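Local coordinates for periplasmic binding protein (Veillonella parvula, PDB 4OVK), which probably binds a solute in the periplasm and delivers it to an ABC transporter for uptake, at residues 92-97 with 116-121; 176-181 with 295-300; 231-236 with 267-272. All coordinates share one frame; numbering follows the deposited sequence. Where two conformers were deposited one is given.

Contact 1 of 3, residues 92-97 with 116-121; sequences VNFEEV and KKLKEL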
loop_
_atom_site.group_PDB
_atom_site.type_symbol
_atom_site.label_atom_id
_atom_site.label_comp_id
_atom_site.label_asym_id
_atom_site.label_seq_id
_atom_site.Cartn_x
_atom_site.Cartn_y
_atom_site.Cartn_z
ATOM N N VAL A 92 -10.743 5.294 19.623
ATOM C CA VAL A 92 -10.168 6.613 19.800
ATOM C C VAL A 92 -10.185 7.024 21.270
ATOM O O VAL A 92 -11.187 6.862 21.957
ATOM C CB VAL A 92 -10.918 7.652 18.942
ATOM C CG1 VAL A 92 -10.448 9.061 19.258
ATOM C CG2 VAL A 92 -10.711 7.343 17.466
ATOM N N ASN A 93 -9.064 7.555 21.740
ATOM C CA ASN A 93 -8.987 8.167 23.057
ATOM C C ASN A 93 -9.437 9.626 22.911
ATOM O O ASN A 93 -8.666 10.495 22.482
ATOM C CB ASN A 93 -7.559 8.061 23.595
ATOM C CG ASN A 93 -7.373 8.746 24.941
ATOM O OD1 ASN A 93 -8.178 9.562 25.368
ATOM N ND2 ASN A 93 -6.280 8.423 25.597
ATOM N N PHE A 94 -10.692 9.891 23.262
ATOM C CA PHE A 94 -11.282 11.213 23.008
ATOM C C PHE A 94 -10.653 12.319 23.849
ATOM O O PHE A 94 -10.573 13.465 23.389
ATOM C CB PHE A 94 -12.794 11.181 23.195
ATOM C CG PHE A 94 -13.493 10.248 22.258
ATOM C CD1 PHE A 94 -13.668 10.586 20.925
ATOM C CD2 PHE A 94 -13.965 9.026 22.706
ATOM C CE1 PHE A 94 -14.306 9.719 20.055
ATOM C CE2 PHE A 94 -14.609 8.159 21.848
ATOM C CZ PHE A 94 -14.775 8.502 20.515
ATOM N N GLU A 95 -10.210 11.992 25.064
ATOM C CA GLU A 95 -9.481 12.968 25.886
ATOM C C GLU A 95 -8.196 13.431 25.175
ATOM O O GLU A 95 -7.916 14.633 25.094
ATOM C CB GLU A 95 -9.153 12.392 27.271
ATOM C CG GLU A 95 -8.276 13.299 28.131
ATOM C CD GLU A 95 -8.093 12.793 29.552
ATOM O OE1 GLU A 95 -8.189 11.565 29.773
ATOM O OE2 GLU A 95 -7.841 13.628 30.449
ATOM N N GLU A 96 -7.431 12.479 24.654
ATOM C CA GLU A 96 -6.170 12.791 23.981
ATOM C C GLU A 96 -6.388 13.649 22.711
ATOM O O GLU A 96 -5.661 14.620 22.483
ATOM C CB GLU A 96 -5.418 11.488 23.649
ATOM C CG GLU A 96 -4.017 11.672 23.063
ATOM C CD GLU A 96 -2.903 11.405 24.058
ATOM O OE1 GLU A 96 -2.996 10.427 24.841
ATOM O OE2 GLU A 96 -1.920 12.171 24.055
ATOM N N VAL A 97 -7.393 13.305 21.905
ATOM C CA VAL A 97 -7.680 14.048 20.665
ATOM C C VAL A 97 -8.111 15.472 20.974
ATOM O O VAL A 97 -7.754 16.409 20.264
ATOM C CB VAL A 97 -8.782 13.381 19.803
ATOM C CG1 VAL A 97 -8.972 14.137 18.486
ATOM C CG2 VAL A 97 -8.453 11.926 19.518
ATOM N N LYS A 116 -19.693 11.276 15.551
ATOM C CA LYS A 116 -20.664 12.007 16.362
ATOM C C LYS A 116 -20.056 12.556 17.660
ATOM O O LYS A 116 -20.311 13.709 18.031
ATOM C CB LYS A 116 -21.857 11.108 16.667
ATOM C CG LYS A 116 -22.993 11.793 17.413
ATOM C CD LYS A 116 -24.133 10.812 17.635
ATOM C CE LYS A 116 -25.219 11.400 18.515
ATOM N NZ LYS A 116 -26.180 10.349 18.941
ATOM N N LYS A 117 -19.261 11.739 18.346
ATOM C CA LYS A 117 -18.629 12.171 19.584
ATOM C C LYS A 117 -17.606 13.264 19.288
ATOM O O LYS A 117 -17.541 14.263 20.006
ATOM C CB LYS A 117 -17.979 11.008 20.335
ATOM C CG LYS A 117 -17.251 11.401 21.621
ATOM C CD LYS A 117 -18.068 12.267 22.594
ATOM C CE LYS A 117 -19.162 11.470 23.289
ATOM N NZ LYS A 117 -20.221 12.318 23.925
ATOM N N LEU A 118 -16.823 13.090 18.225
ATOM C CA LEU A 118 -15.850 14.108 17.864
ATOM C C LEU A 118 -16.546 15.453 17.598
ATOM O O LEU A 118 -16.072 16.490 18.052
ATOM C CB LEU A 118 -15.015 13.670 16.656
ATOM C CG LEU A 118 -13.954 12.614 16.977
ATOM C CD1 LEU A 118 -13.256 12.191 15.686
ATOM C CD2 LEU A 118 -12.951 13.126 17.996
ATOM N N LYS A 119 -17.670 15.412 16.883
ATOM C CA LYS A 119 -18.443 16.613 16.556
ATOM C C LYS A 119 -18.917 17.299 17.837
ATOM O O LYS A 119 -18.866 18.526 17.953
ATOM C CB LYS A 119 -19.650 16.250 15.677
ATOM C CG LYS A 119 -20.430 17.440 15.108
ATOM C CD LYS A 119 -21.537 16.948 14.179
ATOM C CE LYS A 119 -22.494 18.052 13.756
ATOM N NZ LYS A 119 -21.938 18.881 12.655
ATOM N N GLU A 120 -19.349 16.489 18.801
ATOM C CA GLU A 120 -19.781 16.983 20.109
ATOM C C GLU A 120 -18.620 17.664 20.853
ATOM O O GLU A 120 -18.828 18.566 21.661
ATOM C CB GLU A 120 -20.417 15.833 20.915
ATOM C CG GLU A 120 -21.749 15.363 20.314
ATOM C CD GLU A 120 -22.268 14.009 20.818
ATOM O OE1 GLU A 120 -21.595 13.301 21.603
ATOM O OE2 GLU A 120 -23.388 13.646 20.405
ATOM N N LEU A 121 -17.394 17.250 20.540
ATOM C CA LEU A 121 -16.189 17.854 21.111
ATOM C C LEU A 121 -15.620 18.996 20.264
ATOM O O LEU A 121 -14.566 19.533 20.584
ATOM C CB LEU A 121 -15.129 16.765 21.322
ATOM C CG LEU A 121 -15.521 15.709 22.358
ATOM C CD1 LEU A 121 -14.575 14.520 22.300
ATOM C CD2 LEU A 121 -15.537 16.312 23.754
#
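Lys117 NZ and Glu120 OE1 form a 2.9 Å salt bridge within helix 112-120, one turn apart, the ammonium lying nearly on the C-O axis of the carboxylate oxygen. The lysine chain starts out toward residues 92-97, CG anti to the backbone N (chi1 178°), then bends at chi2 and chi3 so that its charged end swings back to Glu120. At the bend, Lys117 CG rests over the centre of the Phe94 ring, 3.7 Å from the centroid and 12° off the normal, a CH-pi contact. The opposite face of the ring meets Val92 O, offset toward the rim, so the aromatic is sandwiched between an alkyl chain and a backbone carbonyl. Leu118 CD2 arrives in the ring plane at the edge, 3.9 Å from Phe94 CD1, and also touches Val97 CG1 at 4.1 Å. Helix 112-120 belongs to the beta-alpha-beta crossover between the parallel strands 104-108 and 125-128; helix 94-100 leads into the first of these, and both Val97 and Leu118 reach down onto Val105 there. Leu121 CD1, just past the helix end, packs on Phe94 CB at 3.9 Å. At the start of helix 94-100, Asn93 is the N-cap: its OD1 accepts from Glu96 N at 3.1 Å, with the N-H approaching from well above the carbonyl plane.

Contact 2 of 3, residues 176-181 with 295-300; sequences PNKPKV and LIQPDT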
loop_
_atom_site.group_PDB
_atom_site.type_symbol
_atom_site.label_atom_id
_atom_site.label_comp_id
_atom_site.label_asym_id
_atom_site.label_seq_id
_atom_site.Cartn_x
_atom_site.Cartn_y
_atom_site.Cartn_z
ATOM N N PRO A 176 -2.354 -16.490 -23.261
ATOM C CA PRO A 176 -2.343 -17.925 -22.988
ATOM C C PRO A 176 -1.078 -18.345 -22.223
ATOM O O PRO A 176 -0.092 -17.612 -22.223
ATOM C CB PRO A 176 -2.362 -18.528 -24.387
ATOM C CG PRO A 176 -1.642 -17.527 -25.240
ATOM C CD PRO A 176 -1.848 -16.174 -24.611
ATOM N N ASN A 177 -1.112 -19.517 -21.592
ATOM C CA ASN A 177 0.053 -20.088 -20.873
ATOM C C ASN A 177 0.724 -19.170 -19.816
ATOM O O ASN A 177 1.950 -19.071 -19.732
ATOM C CB ASN A 177 1.087 -20.663 -21.872
ATOM C CG ASN A 177 1.739 -19.596 -22.747
ATOM O OD1 ASN A 177 2.385 -18.671 -22.246
ATOM N ND2 ASN A 177 1.580 -19.730 -24.066
ATOM N N LYS A 178 -0.086 -18.541 -18.978
ATOM C CA LYS A 178 0.422 -17.595 -17.974
ATOM C C LYS A 178 1.230 -18.286 -16.866
ATOM O O LYS A 178 0.890 -19.399 -16.473
ATOM C CB LYS A 178 -0.762 -16.866 -17.355
ATOM C CG LYS A 178 -1.621 -16.107 -18.356
ATOM C CD LYS A 178 -2.791 -15.423 -17.668
ATOM C CE LYS A 178 -4.109 -15.717 -18.347
ATOM N NZ LYS A 178 -5.213 -15.154 -17.532
ATOM N N PRO A 179 2.300 -17.635 -16.351
ATOM C CA PRO A 179 3.025 -18.220 -15.215
ATOM C C PRO A 179 2.126 -18.316 -13.986
ATOM O O PRO A 179 1.317 -17.414 -13.753
ATOM C CB PRO A 179 4.167 -17.224 -14.945
ATOM C CG PRO A 179 4.252 -16.369 -16.153
ATOM C CD PRO A 179 2.884 -16.351 -16.775
ATOM N N LYS A 180 2.261 -19.403 -13.229
ATOM C CA LYS A 180 1.511 -19.581 -11.991
ATOM C C LYS A 180 2.233 -18.888 -10.836
ATOM O O LYS A 180 3.403 -19.167 -10.569
ATOM C CB LYS A 180 1.327 -21.062 -11.689
ATOM C CG LYS A 180 0.348 -21.328 -10.556
ATOM C CD LYS A 180 0.166 -22.816 -10.285
ATOM C CE LYS A 180 -0.418 -23.555 -11.477
ATOM N NZ LYS A 180 -0.899 -24.896 -11.059
ATOM N N VAL A 181 1.517 -17.993 -10.157
ATOM C CA VAL A 181 2.109 -17.108 -9.149
ATOM C C VAL A 181 1.442 -17.325 -7.802
ATOM O O VAL A 181 0.200 -17.341 -7.715
ATOM C CB VAL A 181 1.961 -15.612 -9.526
ATOM C CG1 VAL A 181 2.694 -14.730 -8.524
ATOM C CG2 VAL A 181 2.450 -15.345 -10.950
ATOM N N LEU A 295 8.085 -8.814 -13.848
ATOM C CA LEU A 295 8.396 -10.159 -13.372
ATOM C C LEU A 295 7.612 -11.200 -14.151
ATOM O O LEU A 295 8.149 -12.215 -14.535
ATOM C CB LEU A 295 8.063 -10.332 -11.887
ATOM C CG LEU A 295 8.927 -9.611 -10.862
ATOM C CD1 LEU A 295 8.411 -9.938 -9.462
ATOM C CD2 LEU A 295 10.382 -9.988 -11.033
ATOM N N ILE A 296 6.330 -10.936 -14.384
ATOM C CA ILE A 296 5.416 -11.977 -14.858
ATOM C C ILE A 296 5.359 -12.050 -16.396
ATOM O O ILE A 296 5.456 -13.148 -16.968
ATOM C CB ILE A 296 4.021 -11.787 -14.230
ATOM C CG1 ILE A 296 4.139 -11.872 -12.696
ATOM C CG2 ILE A 296 3.047 -12.820 -14.785
ATOM C CD1 ILE A 296 2.897 -11.480 -11.921
ATOM N N GLN A 297 5.214 -10.898 -17.055
ATOM C CA GLN A 297 5.151 -10.825 -18.520
ATOM C C GLN A 297 6.083 -9.743 -19.056
ATOM O O GLN A 297 5.621 -8.740 -19.598
ATOM C CB GLN A 297 3.725 -10.521 -18.991
ATOM C CG GLN A 297 2.699 -11.571 -18.615
ATOM C CD GLN A 297 2.824 -12.868 -19.398
ATOM O OE1 GLN A 297 3.624 -13.001 -20.339
ATOM N NE2 GLN A 297 2.001 -13.829 -19.029
ATOM N N PRO A 298 7.399 -9.936 -18.913
ATOM C CA PRO A 298 8.337 -8.903 -19.342
ATOM C C PRO A 298 8.270 -8.545 -20.833
ATOM O O PRO A 298 8.580 -7.411 -21.192
ATOM C CB PRO A 298 9.711 -9.505 -18.992
ATOM C CG PRO A 298 9.484 -10.969 -18.936
ATOM C CD PRO A 298 8.095 -11.127 -18.394
ATOM N N ASP A 299 7.887 -9.494 -21.688
ATOM C CA ASP A 299 7.787 -9.234 -23.120
ATOM C C ASP A 299 6.620 -8.303 -23.461
ATOM O O ASP A 299 6.681 -7.581 -24.451
ATOM C CB ASP A 299 7.693 -10.550 -23.918
ATOM C CG ASP A 299 9.005 -11.345 -23.913
ATOM O OD1 ASP A 299 10.037 -10.820 -23.437
ATOM O OD2 ASP A 299 9.012 -12.499 -24.406
ATOM N N THR A 300 5.574 -8.327 -22.637
ATOM C CA THR A 300 4.429 -7.431 -22.769
ATOM C C THR A 300 4.741 -6.052 -22.165
ATOM O O THR A 300 4.492 -5.005 -22.779
ATOM C CB THR A 300 3.201 -8.047 -22.062
ATOM O OG1 THR A 300 2.829 -9.268 -22.724
ATOM C CG2 THR A 300 2.013 -7.089 -22.059
HETATM O O HOH W 1 1.764 -16.315 -20.660
#
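A helix end packs here against an inner strand of an alpha/beta sheet: strand 180-184, lying between 208-209 and 233-236, is entered beside the C-terminal end of helix 285-296, where Gln297 is the first residue to leave helical geometry. Pro179, just before the strand, puts its ring across this helix end: CG lies 3.5 Å from Ile296 O and 4.0 Å from Ile296 CG2. The branched Ile296 serves two partners. Its CG2, anti to the backbone N, sits against the proline, whereas the CG1 arm, which starts on the backbone N side and is extended by a chi2 of 170°, carries CD1 to within 4.0 Å of Val181 CG2. Both are oblique, purely apolar contacts. Gln297 turns back toward residues 176-181 through a bend at chi2 (-72°), bringing NE2 to 3.5 Å from Pro179 CD in van der Waals contact. The same amide nitrogen donates to Gly206 O and, at 3.0 Å, to a water that lies 2.8 Å from Pro176 O and is hydrogen-bonded to it. No direct hydrogen bond joins the two segments, so their polar link runs through this water, while two acceptors fix the rotation of the Gln297 amide. Lys178 NZ turns away to Ser173 O. Around this junction, Pro179 and Val181 make backbone hydrogen bonds to Glu208 of the neighbouring strand 208-209; on the other flank Pro179 and Ile296 both pack on Ile233 of strand 233-236, and Val181 packs on Ile235 two residues further along.

Contact 3 of 3, residues 231-236 with 267-272; sequences PDIIIL and RVYKAP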
loop_
_atom_site.group_PDB
_atom_site.type_symbol
_atom_site.label_atom_id
_atom_site.label_comp_id
_atom_site.label_asym_id
_atom_site.label_seq_id
_atom_site.Cartn_x
_atom_site.Cartn_y
_atom_site.Cartn_z
ATOM N N PRO A 231 3.947 -23.493 -8.087
ATOM C CA PRO A 231 4.019 -22.187 -8.730
ATOM C C PRO A 231 5.357 -21.942 -9.429
ATOM O O PRO A 231 6.404 -22.467 -8.997
ATOM C CB PRO A 231 3.800 -21.207 -7.567
ATOM C CG PRO A 231 4.217 -21.954 -6.356
ATOM C CD PRO A 231 3.847 -23.377 -6.618
ATOM N N ASP A 232 5.289 -21.193 -10.527
ATOM C CA ASP A 232 6.469 -20.739 -11.291
ATOM C C ASP A 232 7.169 -19.540 -10.645
ATOM O O ASP A 232 8.390 -19.356 -10.791
ATOM C CB ASP A 232 6.048 -20.355 -12.712
ATOM C CG ASP A 232 5.382 -21.505 -13.465
ATOM O OD1 ASP A 232 6.082 -22.498 -13.779
ATOM O OD2 ASP A 232 4.159 -21.413 -13.746
ATOM N N ILE A 233 6.383 -18.709 -9.958
ATOM C CA ILE A 233 6.868 -17.477 -9.333
ATOM C C ILE A 233 6.263 -17.390 -7.933
ATOM O O ILE A 233 5.092 -17.726 -7.749
ATOM C CB ILE A 233 6.450 -16.235 -10.157
ATOM C CG1 ILE A 233 7.132 -16.242 -11.529
ATOM C CG2 ILE A 233 6.802 -14.938 -9.433
ATOM C CD1 ILE A 233 6.579 -15.218 -12.504
ATOM N N ILE A 234 7.070 -16.982 -6.954
ATOM C CA ILE A 234 6.584 -16.759 -5.582
ATOM C C ILE A 234 6.951 -15.329 -5.206
ATOM O O ILE A 234 8.101 -14.921 -5.374
ATOM C CB ILE A 234 7.222 -17.739 -4.569
ATOM C CG1 ILE A 234 6.818 -19.190 -4.880
ATOM C CG2 ILE A 234 6.819 -17.377 -3.134
ATOM C CD1 ILE A 234 7.661 -20.236 -4.159
ATOM N N ILE A 235 5.961 -14.563 -4.750
ATOM C CA ILE A 235 6.182 -13.234 -4.224
ATOM C C ILE A 235 5.983 -13.322 -2.713
ATOM O O ILE A 235 5.010 -13.920 -2.251
ATOM C CB ILE A 235 5.210 -12.215 -4.847
ATOM C CG1 ILE A 235 5.429 -12.153 -6.375
ATOM C CG2 ILE A 235 5.363 -10.850 -4.199
ATOM C CD1 ILE A 235 4.350 -11.401 -7.078
ATOM N N LEU A 236 6.924 -12.759 -1.960
ATOM C CA LEU A 236 6.883 -12.772 -0.501
ATOM C C LEU A 236 6.408 -11.412 -0.020
ATOM O O LEU A 236 6.929 -10.399 -0.445
ATOM C CB LEU A 236 8.274 -13.056 0.077
ATOM C CG LEU A 236 8.999 -14.313 -0.410
ATOM C CD1 LEU A 236 10.419 -14.351 0.123
ATOM C CD2 LEU A 236 8.260 -15.572 -0.010
ATOM N N ARG A 267 13.043 -18.011 -8.697
ATOM C CA ARG A 267 12.035 -17.001 -8.989
ATOM C C ARG A 267 11.165 -16.764 -7.743
ATOM O O ARG A 267 9.920 -16.754 -7.809
ATOM C CB ARG A 267 11.210 -17.445 -10.202
ATOM C CG ARG A 267 12.048 -17.579 -11.483
ATOM C CD ARG A 267 11.268 -17.135 -12.705
ATOM N NE ARG A 267 11.115 -15.682 -12.724
ATOM C CZ ARG A 267 10.281 -15.006 -13.516
ATOM N NH1 ARG A 267 10.226 -13.679 -13.431
ATOM N NH2 ARG A 267 9.495 -15.643 -14.376
ATOM N N VAL A 268 11.848 -16.582 -6.610
ATOM C CA VAL A 268 11.237 -16.186 -5.330
ATOM C C VAL A 268 11.674 -14.763 -5.032
ATOM O O VAL A 268 12.875 -14.472 -4.904
ATOM C CB VAL A 268 11.682 -17.082 -4.158
ATOM C CG1 VAL A 268 10.951 -16.702 -2.869
ATOM C CG2 VAL A 268 11.474 -18.554 -4.476
ATOM N N TYR A 269 10.698 -13.872 -4.923
ATOM C CA TYR A 269 10.958 -12.438 -4.855
ATOM C C TYR A 269 10.260 -11.785 -3.673
ATOM O O TYR A 269 9.056 -11.976 -3.489
ATOM C CB TYR A 269 10.440 -11.769 -6.111
ATOM C CG TYR A 269 11.007 -12.328 -7.401
ATOM C CD1 TYR A 269 12.309 -12.059 -7.779
ATOM C CD2 TYR A 269 10.230 -13.126 -8.236
ATOM C CE1 TYR A 269 12.823 -12.564 -8.976
ATOM C CE2 TYR A 269 10.724 -13.619 -9.423
ATOM C CZ TYR A 269 12.028 -13.343 -9.788
ATOM O OH TYR A 269 12.525 -13.843 -10.983
ATOM N N LYS A 270 11.004 -10.990 -2.907
ATOM C CA LYS A 270 10.406 -10.133 -1.875
ATOM C C LYS A 270 9.734 -8.892 -2.477
ATOM O O LYS A 270 10.352 -8.120 -3.229
ATOM C CB LYS A 270 11.477 -9.707 -0.879
ATOM C CG LYS A 270 10.999 -8.893 0.320
ATOM C CD LYS A 270 10.235 -9.744 1.309
ATOM C CE LYS A 270 10.262 -9.136 2.695
ATOM N NZ LYS A 270 9.420 -9.890 3.650
ATOM N N ALA A 271 8.469 -8.677 -2.135
ATOM C CA ALA A 271 7.753 -7.516 -2.652
ATOM C C ALA A 271 8.445 -6.221 -2.232
ATOM O O ALA A 271 8.910 -6.102 -1.094
ATOM C CB ALA A 271 6.321 -7.502 -2.160
ATOM N N PRO A 272 8.494 -5.240 -3.132
ATOM C CA PRO A 272 9.033 -3.938 -2.748
ATOM C C PRO A 272 8.189 -3.211 -1.704
ATOM O O PRO A 272 7.011 -3.549 -1.472
ATOM C CB PRO A 272 9.021 -3.147 -4.053
ATOM C CG PRO A 272 8.893 -4.153 -5.119
ATOM C CD PRO A 272 8.076 -5.257 -4.542
#
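Four backbone hydrogen bonds join Ile234 and Leu236 to Arg267, Tyr269 and Ala271 as a parallel ladder: Ile234 N to Arg267 O (3.0 Å), Tyr269 N to Ile234 O (2.8 Å), Leu236 N to Tyr269 O (2.7 Å) and Ala271 N to Leu236 O (2.9 Å). CA-H groups add weaker contacts to three of these oxygens: Ile233 CA to Arg267 O, Val268 CA to Ile234 O and Ile235 CA to Tyr269 O. Among polar side chains, Arg267 bends at chi2 and chi3 (72°), laying its guanidinium over Ile233, whose CD1 lies 3.5 Å from NH2; NE donates to Tyr269 OH at 2.9 Å, nearly straight (168°) and in the guanidinium plane, while NH1 reaches Leu295 O, and together they hold the group flat. Lys270 NZ is gripped by Ser237 O, Asp240 O and Ile242 O. Apolar contacts occupy both faces of the sheet. On one, Leu236 CD1 meets Val268 CG1 at 3.8 Å, Ile234 runs alongside Val268 and Lys270 CD packs beside Leu236 CB; on the other, Ile235 CG2 touches Ala271 CB at 4.0 Å, where Tyr269 and Ala271 also contact helix 285-296. Ile233 CG2 meets the edge of the Tyr269 ring. Strands 233-236 and 268-270 run parallel, their short axes 22° from each other, third and outermost in a 2-1-3-4 sheet, joined by a beta-alpha-beta crossover typical of periplasmic binding protein lobes.

Contact 1 comes first along the chain and stands apart, its centre about 50 Å from that of contact 2 and 44 Å from that of contact 3, on the opposite side of the chain's centre. It joins helices 94-100 and 112-120 beside strand 104-108 of the first four-stranded sheet, whereas contacts 2 and 3 share the second, where strands 180-184 and 233-236 are neighbours. Their centres lie about 13 Å apart, tied by two probable hydrogen bonds, Lys180 N to Asp232 OD2 and Arg267 NH1 to Leu295 O. Contact 3 falls, in sequence, between the two halves of contact 2. Two sheets of the same strand order, 2-1-3-4, from separate parts of the chain are consistent with a bilobal solute-binding protein.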